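PDB 6CUL: pyoverdine synthetase F from Pseudomonas aeruginosa PAO1, which is a biosynthetic alpha/beta protein with a Rossmann-like core, a mixed seven-stranded sheet flanked by helices. Local coordinates for residues A7-R13 / V56-D62; V106-Y110 / F127-L131; K34-L40 / L260-H265. One frame throughout, in Å; residues are numbered along the deposited sequence.

Contact 1 of 3, residues A7-R13 / V56-D62; sequences AYIWSLR and VGVIYDD
R13 and the adjacent acids D61 and D62 illustrate how the C-terminal ends of two parallel strands can be joined by charge. R13 NH1 is shared, lying 2.7 Å from D61 OD1 and 2.9 Å from D62 OD2, while its NE bonds to a bound citric acid. Both oxygens lie near the guanidinium plane, yet NH1 meets D62 OD2 from almost straight above its carboxylate, the two planes standing 85° apart. R13 N takes the opposite face of D62 OD2, while L12 N donates to the syn lone pair of D62 OD1 over 2.7 Å; one carboxylate thus receives both amides at the start of helix 12-17. D61 OD1 is gripped from two faces, by R13 NH1 and by S11 OG at 2.6 Å. With CG between its backbone N and carbonyl carbon (chi1 55°), R13 runs past D62 OD2 to reach both acids.

Behind this network two good bonds hold the strands: Y8 N reaches G57 O at 2.9 Å, almost straight (173°), and W10 N bonds to I59 O. The return bond from I59 N to Y8 O is weak. Packing slackens at the far end, where A7 CB and V56 CG2 are 4.4 Å apart and V56 is partly exposed. Y60, partly exposed too, receives L12 CD1 over one ring face, 3.3 Å from its CD2.

Strand 142-145 pairs with the other edge of strand 6-9. Y8 and V58 meet helix 36-46, with Y8 OH bonded to D146; on the opposite face A7 and I59 touch L135 of helix 118-136.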
# COMPACT_ATOMS: atom_id res chain seq x y z
N ALA A 7 4.37 12.29 -2.98
CA ALA A 7 5.28 11.20 -3.34
C ALA A 7 4.69 9.86 -2.98
O ALA A 7 4.15 9.71 -1.95
CB ALA A 7 6.62 11.37 -2.70
N TYR A 8 4.78 8.91 -3.84
CA TYR A 8 4.18 7.64 -3.57
C TYR A 8 5.21 6.48 -3.50
O TYR A 8 6.14 6.46 -4.22
CB TYR A 8 3.11 7.45 -4.64
CG TYR A 8 2.15 6.31 -4.49
CD1 TYR A 8 2.54 5.03 -4.72
CD2 TYR A 8 0.85 6.53 -4.19
CE1 TYR A 8 1.68 4.00 -4.61
CE2 TYR A 8 -0.02 5.51 -4.09
CZ TYR A 8 0.40 4.23 -4.30
OH TYR A 8 -0.47 3.20 -4.22
N ILE A 9 5.03 5.58 -2.57
CA ILE A 9 5.93 4.45 -2.41
C ILE A 9 5.26 3.08 -2.28
O ILE A 9 4.41 2.93 -1.48
CB ILE A 9 6.88 4.60 -1.18
CG1 ILE A 9 7.50 5.97 -1.11
CG2 ILE A 9 7.95 3.55 -1.20
CD1 ILE A 9 8.34 6.19 0.10
N TRP A 10 5.66 2.12 -3.07
CA TRP A 10 5.16 0.80 -2.96
C TRP A 10 6.13 -0.31 -3.44
O TRP A 10 6.85 -0.15 -4.36
CB TRP A 10 3.85 0.73 -3.66
CG TRP A 10 3.95 0.85 -5.10
CD1 TRP A 10 4.97 1.34 -5.80
CD2 TRP A 10 2.95 0.51 -6.03
NE1 TRP A 10 4.69 1.31 -7.09
CE2 TRP A 10 3.44 0.81 -7.27
CE3 TRP A 10 1.66 0.02 -5.93
CZ2 TRP A 10 2.75 0.60 -8.37
CZ3 TRP A 10 0.98 -0.17 -7.02
CH2 TRP A 10 1.51 0.11 -8.22
N SER A 11 6.10 -1.44 -2.83
CA SER A 11 6.92 -2.50 -3.25
C SER A 11 6.18 -3.14 -4.38
O SER A 11 5.19 -3.71 -4.11
CB SER A 11 7.02 -3.53 -2.14
OG SER A 11 7.82 -3.15 -1.09
N LEU A 12 6.70 -3.17 -5.58
CA LEU A 12 6.03 -3.80 -6.69
C LEU A 12 5.64 -5.25 -6.43
O LEU A 12 4.63 -5.67 -6.87
CB LEU A 12 6.91 -3.77 -7.91
CG LEU A 12 7.18 -2.44 -8.56
CD1 LEU A 12 8.05 -2.59 -9.76
CD2 LEU A 12 5.92 -1.71 -8.96
N ARG A 13 6.44 -5.99 -5.69
CA ARG A 13 6.16 -7.34 -5.38
C ARG A 13 4.85 -7.51 -4.62
O ARG A 13 4.21 -8.46 -4.79
CB ARG A 13 7.35 -7.98 -4.69
CG ARG A 13 7.90 -7.33 -3.44
CD ARG A 13 9.35 -7.69 -3.23
NE ARG A 13 9.94 -7.13 -2.06
CZ ARG A 13 10.23 -5.88 -1.89
NH1 ARG A 13 10.00 -5.01 -2.81
NH2 ARG A 13 10.74 -5.50 -0.80
N VAL A 56 4.51 13.53 -7.42
CA VAL A 56 5.81 13.81 -7.98
C VAL A 56 6.67 12.61 -8.29
O VAL A 56 7.28 12.59 -9.30
CB VAL A 56 6.54 14.91 -7.21
CG1 VAL A 56 5.76 16.18 -7.30
CG2 VAL A 56 6.79 14.52 -5.79
N GLY A 57 6.69 11.62 -7.46
CA GLY A 57 7.46 10.45 -7.76
C GLY A 57 6.79 9.19 -7.35
O GLY A 57 6.09 9.18 -6.40
N VAL A 58 7.02 8.12 -8.07
CA VAL A 58 6.41 6.85 -7.71
C VAL A 58 7.53 5.85 -7.45
O VAL A 58 7.88 5.08 -8.29
CB VAL A 58 5.43 6.30 -8.79
CG1 VAL A 58 4.87 4.97 -8.38
CG2 VAL A 58 4.28 7.25 -9.07
N ILE A 59 8.07 5.91 -6.27
CA ILE A 59 9.12 5.08 -5.82
C ILE A 59 8.73 3.62 -5.52
O ILE A 59 7.69 3.34 -5.09
CB ILE A 59 9.77 5.77 -4.60
CG1 ILE A 59 10.05 7.25 -4.91
CG2 ILE A 59 11.04 5.09 -4.18
CD1 ILE A 59 10.10 8.16 -3.76
N TYR A 60 9.59 2.70 -5.84
CA TYR A 60 9.35 1.32 -5.59
C TYR A 60 10.68 0.76 -5.09
O TYR A 60 11.68 1.14 -5.54
CB TYR A 60 8.77 0.65 -6.82
CG TYR A 60 9.73 0.26 -7.81
CD1 TYR A 60 10.24 1.13 -8.72
CD2 TYR A 60 10.19 -0.99 -7.80
CE1 TYR A 60 11.18 0.70 -9.60
CE2 TYR A 60 11.12 -1.43 -8.67
CZ TYR A 60 11.60 -0.60 -9.56
OH TYR A 60 12.50 -1.13 -10.36
N ASP A 61 10.67 -0.12 -4.14
CA ASP A 61 11.89 -0.63 -3.64
C ASP A 61 12.45 -1.94 -4.14
O ASP A 61 13.47 -2.31 -3.70
CB ASP A 61 11.76 -0.77 -2.16
CG ASP A 61 11.15 -2.03 -1.76
OD1 ASP A 61 10.09 -2.34 -2.18
OD2 ASP A 61 11.72 -2.69 -0.99
N ASP A 62 11.82 -2.59 -5.07
CA ASP A 62 12.27 -3.89 -5.46
C ASP A 62 13.61 -3.92 -6.14
O ASP A 62 13.99 -2.97 -6.73
CB ASP A 62 11.26 -4.51 -6.38
CG ASP A 62 9.88 -4.30 -5.94
OD1 ASP A 62 9.39 -3.20 -5.92
OD2 ASP A 62 9.27 -5.26 -5.62

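Contact 2 of 3, residues V106-Y110 / F127-L131; sequences VPSTY and FERRL
S108 and F127 bring their CA atoms to 5.9 Å, and V106 and L131 theirs to 6.6 Å, where the loop after strand 103-105 runs beside helix 118-136. The loop bends at an inverse gamma turn centred on S108, closed by the backbone bond from T109 N to P107 O, and then enters a 3-10 segment at T109. This is a loop laid along a sheet-covering helix of a Rossmann-like domain, and it carries T109 and Y110, which belong to the pocket of the bound N-(4-{[(2-amino-4-oxo-1,4-dihydroquinazolin-6-yl)methyl]amino}benzene-1-carbonyl)-D-glutamic acid.

F127 is the hub. It projects toward the loop, and with CG anti to the backbone N (chi1 155°) its ring lies against S108. S108 CB stands over the centre of one face, 4.1 Å from the centroid and 7° off the normal, a CH-pi contact; L131 CG of the same helix as F127 covers the opposite face nearer the rim. V106 O approaches the ring edge in plane, 3.0 Å from F127 CE1. The Y110 ring comes obliquely, its plane turned 46° from that of F127, with CE2 beside F127 CD2. V150, from another loop, touches S108, Y110 and F127. S108 OG bonds to D61 OD2 and to R111 NE, tying the turn to the end of strand 55-60.

R130 folds back at chi3, and its NH2 is placed to donate a hydrogen bond to P107 O, which lies near the guanidinium plane, though the modelled separation of 2.4 Å is doubtfully short. One face of this guanidinium carries V106 CG1 toward its rim. The same methyl packs tightly against the helix, with V106 CG1 only 3.4 Å from L131 CD2.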
# COMPACT_ATOMS: atom_id res chain seq x y z
N VAL A 106 14.50 2.97 -5.37
CA VAL A 106 15.42 3.28 -4.32
C VAL A 106 15.53 1.88 -3.72
O VAL A 106 15.02 1.62 -2.68
CB VAL A 106 14.92 4.29 -3.33
CG1 VAL A 106 15.69 4.21 -2.04
CG2 VAL A 106 15.03 5.65 -3.89
N PRO A 107 16.24 0.99 -4.40
CA PRO A 107 16.25 -0.40 -3.97
C PRO A 107 16.79 -0.76 -2.60
O PRO A 107 17.84 -0.37 -2.29
CB PRO A 107 17.07 -1.07 -5.05
CG PRO A 107 17.14 -0.11 -6.15
CD PRO A 107 17.11 1.21 -5.54
N SER A 108 16.03 -1.54 -1.84
CA SER A 108 16.43 -2.07 -0.57
C SER A 108 17.21 -3.33 -0.77
O SER A 108 16.84 -4.38 -0.36
CB SER A 108 15.25 -2.40 0.34
OG SER A 108 14.24 -3.13 -0.24
N THR A 109 18.35 -3.11 -1.40
CA THR A 109 19.41 -4.05 -1.72
C THR A 109 20.02 -4.73 -0.50
O THR A 109 20.30 -5.87 -0.54
CB THR A 109 20.47 -3.34 -2.44
OG1 THR A 109 20.78 -2.14 -1.74
CG2 THR A 109 19.98 -3.05 -3.73
N TYR A 110 19.99 -4.05 0.61
CA TYR A 110 20.45 -4.52 1.86
C TYR A 110 19.80 -5.81 2.19
O TYR A 110 20.35 -6.52 2.93
CB TYR A 110 20.13 -3.49 2.96
CG TYR A 110 18.69 -3.41 3.43
CD1 TYR A 110 18.22 -4.31 4.35
CD2 TYR A 110 17.85 -2.43 3.01
CE1 TYR A 110 16.96 -4.26 4.80
CE2 TYR A 110 16.56 -2.35 3.45
CZ TYR A 110 16.12 -3.28 4.36
OH TYR A 110 14.86 -3.30 4.82
N PHE A 127 19.39 2.90 2.82
CA PHE A 127 18.19 2.89 2.02
C PHE A 127 17.19 3.89 2.56
O PHE A 127 16.64 4.65 1.82
CB PHE A 127 17.59 1.53 2.03
CG PHE A 127 16.13 1.52 1.76
CD1 PHE A 127 15.65 1.72 0.51
CD2 PHE A 127 15.24 1.27 2.76
CE1 PHE A 127 14.33 1.67 0.25
CE2 PHE A 127 13.91 1.22 2.51
CZ PHE A 127 13.46 1.42 1.24
N GLU A 128 16.98 3.88 3.85
CA GLU A 128 16.18 4.91 4.44
C GLU A 128 16.89 6.23 4.17
O GLU A 128 16.23 7.18 3.87
CB GLU A 128 16.02 4.73 5.93
CG GLU A 128 15.54 3.39 6.36
CD GLU A 128 14.75 3.42 7.63
OE1 GLU A 128 13.82 4.19 7.70
OE2 GLU A 128 15.03 2.67 8.55
N ARG A 129 18.20 6.28 4.28
CA ARG A 129 18.89 7.50 4.00
C ARG A 129 18.69 7.93 2.56
O ARG A 129 18.49 9.07 2.32
CB ARG A 129 20.33 7.38 4.35
CG ARG A 129 21.05 8.68 4.21
CD ARG A 129 21.54 8.96 2.80
NE ARG A 129 22.41 7.95 2.29
CZ ARG A 129 22.77 7.86 1.03
NH1 ARG A 129 22.30 8.70 0.16
NH2 ARG A 129 23.55 6.89 0.64
N ARG A 130 18.74 6.99 1.63
CA ARG A 130 18.40 7.24 0.23
C ARG A 130 16.91 7.57 0.05
O ARG A 130 16.57 8.22 -0.88
CB ARG A 130 18.72 6.05 -0.64
CG ARG A 130 20.06 6.06 -1.30
CD ARG A 130 20.31 4.87 -2.21
NE ARG A 130 20.05 3.56 -1.61
CZ ARG A 130 19.51 2.51 -2.24
NH1 ARG A 130 19.15 2.60 -3.47
NH2 ARG A 130 19.33 1.40 -1.59
N LEU A 131 16.01 7.04 0.84
CA LEU A 131 14.63 7.45 0.72
C LEU A 131 14.49 8.97 0.95
O LEU A 131 13.94 9.66 0.14
CB LEU A 131 13.73 6.65 1.65
CG LEU A 131 13.48 5.17 1.38
CD1 LEU A 131 12.47 4.57 2.28
CD2 LEU A 131 13.04 4.93 -0.02

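Contact 3 of 3, residues K34-L40 / L260-H265; sequences KSVLESL and LFPALH
S35 OG accepts from E38 N at 3.0 Å and 161°, an N-cap bond that closes the first turn of helix 36-46, while the carbonyl oxygen of S35 lies obliquely near F261 CZ of the partner helix. No hydrogen bond joins 34-40 to 260-265. The short helical segments cross at -56°, their axes 10.1 Å apart at closest approach.

F261 carries most of the contact. S39 CB sits over the centre of its ring, 3.5 Å from the centroid and close to the normal, making a CH-pi contact. S39 OG, anti to the backbone N (chi1 -151°), leans over the same ring face to within 3.2 Å of F261 CD2. K34 O and V36 CG2 lie in plane at the ring edge. Beside it, H265 turns its imidazole edge toward S39 OG, and one face of that imidazole lies over F261 O of its own helix.

A run of methyls fills the other flank. V36 CG2 meets L260 CD2 at 3.6 Å, V36 CG1 meets L264 CD2 at 3.8 Å, and the latter methyl also touches L40 CD1. L260 and L264 pack on I169 of strand 166-170, and V36 and L40 on Y8 of strand 6-9, so both helices rest on the central sheet. K34 NZ, from just ahead of helix 36-46, forms a salt bridge with E42 of that helix.

With no hydrogen bond between the segments, the crossing probably rests on apolar and CH-pi contact: a serine methylene set on a phenyl face, and branched side chains meeting through their methyls.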
# COMPACT_ATOMS: atom_id res chain seq x y z
N LYS A 34 -7.98 -3.05 -9.46
CA LYS A 34 -7.35 -1.79 -9.66
C LYS A 34 -6.41 -1.54 -8.53
O LYS A 34 -6.69 -1.91 -7.45
CB LYS A 34 -8.41 -0.71 -9.70
CG LYS A 34 -7.97 0.67 -10.08
CD LYS A 34 -9.03 1.65 -9.74
CE LYS A 34 -10.09 1.79 -10.82
NZ LYS A 34 -11.13 2.81 -10.60
N SER A 35 -5.28 -0.94 -8.82
CA SER A 35 -4.35 -0.59 -7.82
C SER A 35 -4.70 0.65 -7.05
O SER A 35 -5.53 1.39 -7.42
CB SER A 35 -2.99 -0.43 -8.40
OG SER A 35 -2.85 0.72 -9.10
N VAL A 36 -4.07 0.80 -5.93
CA VAL A 36 -4.21 1.97 -5.12
C VAL A 36 -3.73 3.20 -5.87
O VAL A 36 -4.33 4.20 -5.74
CB VAL A 36 -3.48 1.85 -3.83
CG1 VAL A 36 -3.56 3.12 -3.06
CG2 VAL A 36 -4.05 0.74 -3.03
N LEU A 37 -2.64 3.12 -6.59
CA LEU A 37 -2.15 4.20 -7.39
C LEU A 37 -3.09 4.55 -8.53
O LEU A 37 -3.30 5.66 -8.79
CB LEU A 37 -0.76 3.89 -7.90
CG LEU A 37 0.01 4.98 -8.62
CD1 LEU A 37 0.35 6.06 -7.66
CD2 LEU A 37 1.26 4.49 -9.32
N GLU A 38 -3.66 3.58 -9.18
CA GLU A 38 -4.60 3.87 -10.24
C GLU A 38 -5.80 4.62 -9.72
O GLU A 38 -6.26 5.48 -10.37
CB GLU A 38 -5.04 2.63 -10.99
CG GLU A 38 -5.74 2.98 -12.26
CD GLU A 38 -5.89 1.85 -13.18
OE1 GLU A 38 -5.65 0.76 -12.79
OE2 GLU A 38 -6.25 2.03 -14.32
N SER A 39 -6.28 4.26 -8.56
CA SER A 39 -7.34 4.97 -8.01
C SER A 39 -6.96 6.41 -7.71
O SER A 39 -7.74 7.24 -7.93
CB SER A 39 -7.95 4.28 -6.80
OG SER A 39 -9.26 4.62 -6.75
N LEU A 40 -5.79 6.65 -7.16
CA LEU A 40 -5.24 7.96 -6.87
C LEU A 40 -4.99 8.79 -8.10
O LEU A 40 -5.18 9.93 -8.09
CB LEU A 40 -3.99 7.85 -6.02
CG LEU A 40 -3.36 9.03 -5.40
CD1 LEU A 40 -4.34 9.69 -4.51
CD2 LEU A 40 -2.16 8.63 -4.61
N LEU A 260 -11.03 1.59 1.16
CA LEU A 260 -9.67 2.04 0.92
C LEU A 260 -9.43 3.19 -0.02
O LEU A 260 -8.68 4.04 0.29
CB LEU A 260 -8.78 0.86 0.56
CG LEU A 260 -7.28 1.11 0.63
CD1 LEU A 260 -6.57 -0.03 1.33
CD2 LEU A 260 -6.67 1.41 -0.70
N PHE A 261 -10.02 3.17 -1.16
CA PHE A 261 -9.84 4.25 -2.02
C PHE A 261 -10.42 5.52 -1.35
O PHE A 261 -9.82 6.53 -1.34
CB PHE A 261 -10.34 3.93 -3.44
CG PHE A 261 -9.62 2.80 -4.09
CD1 PHE A 261 -8.37 2.46 -3.69
CD2 PHE A 261 -10.20 2.08 -5.05
CE1 PHE A 261 -7.72 1.44 -4.25
CE2 PHE A 261 -9.56 1.04 -5.62
CZ PHE A 261 -8.30 0.73 -5.23
N PRO A 262 -11.59 5.40 -0.73
CA PRO A 262 -12.16 6.56 -0.06
C PRO A 262 -11.33 7.08 1.09
O PRO A 262 -11.16 8.26 1.18
CB PRO A 262 -13.50 6.06 0.42
CG PRO A 262 -13.79 4.89 -0.41
CD PRO A 262 -12.50 4.26 -0.71
N ALA A 263 -10.80 6.23 1.90
CA ALA A 263 -10.02 6.72 2.97
C ALA A 263 -8.80 7.44 2.47
O ALA A 263 -8.48 8.43 3.00
CB ALA A 263 -9.66 5.61 3.93
N LEU A 264 -8.11 6.92 1.49
CA LEU A 264 -6.97 7.60 1.03
C LEU A 264 -7.32 8.96 0.46
O LEU A 264 -6.63 9.85 0.71
CB LEU A 264 -6.20 6.75 0.05
CG LEU A 264 -5.20 7.40 -0.86
CD1 LEU A 264 -3.98 7.89 -0.16
CD2 LEU A 264 -4.93 6.49 -2.01
N HIS A 265 -8.34 9.07 -0.36
CA HIS A 265 -8.71 10.37 -0.87
C HIS A 265 -9.27 11.36 0.17
O HIS A 265 -8.83 12.43 0.26
CB HIS A 265 -9.65 10.23 -2.03
CG HIS A 265 -9.28 9.16 -3.01
ND1 HIS A 265 -10.16 8.64 -3.92
CD2 HIS A 265 -8.15 8.44 -3.14
CE1 HIS A 265 -9.58 7.68 -4.58
NE2 HIS A 265 -8.36 7.53 -4.12

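Overall arrangement
Contact 1 lies in the parallel part of the central sheet, and the other two flank it on opposite sides of the chain's centre. Contact 2 is close to it, the centres about 12 Å apart, and follows it along the chain; the two join where D61 meets S108 and I59 meets V106. Contact 3, centred about 15 Å from contact 1, pairs helix 36-46 with the C-terminal helix 248-271, its segments alternating in sequence with those of contact 1 and touching them through Y8 and V58. Contacts 2 and 3, about 25 Å apart between centres, do not touch, although contact 2 falls between the segments of contact 3 in sequence. Strands 6-9 and 55-60 thus link the pocket-side loop to the helical layer on the sheet's other side.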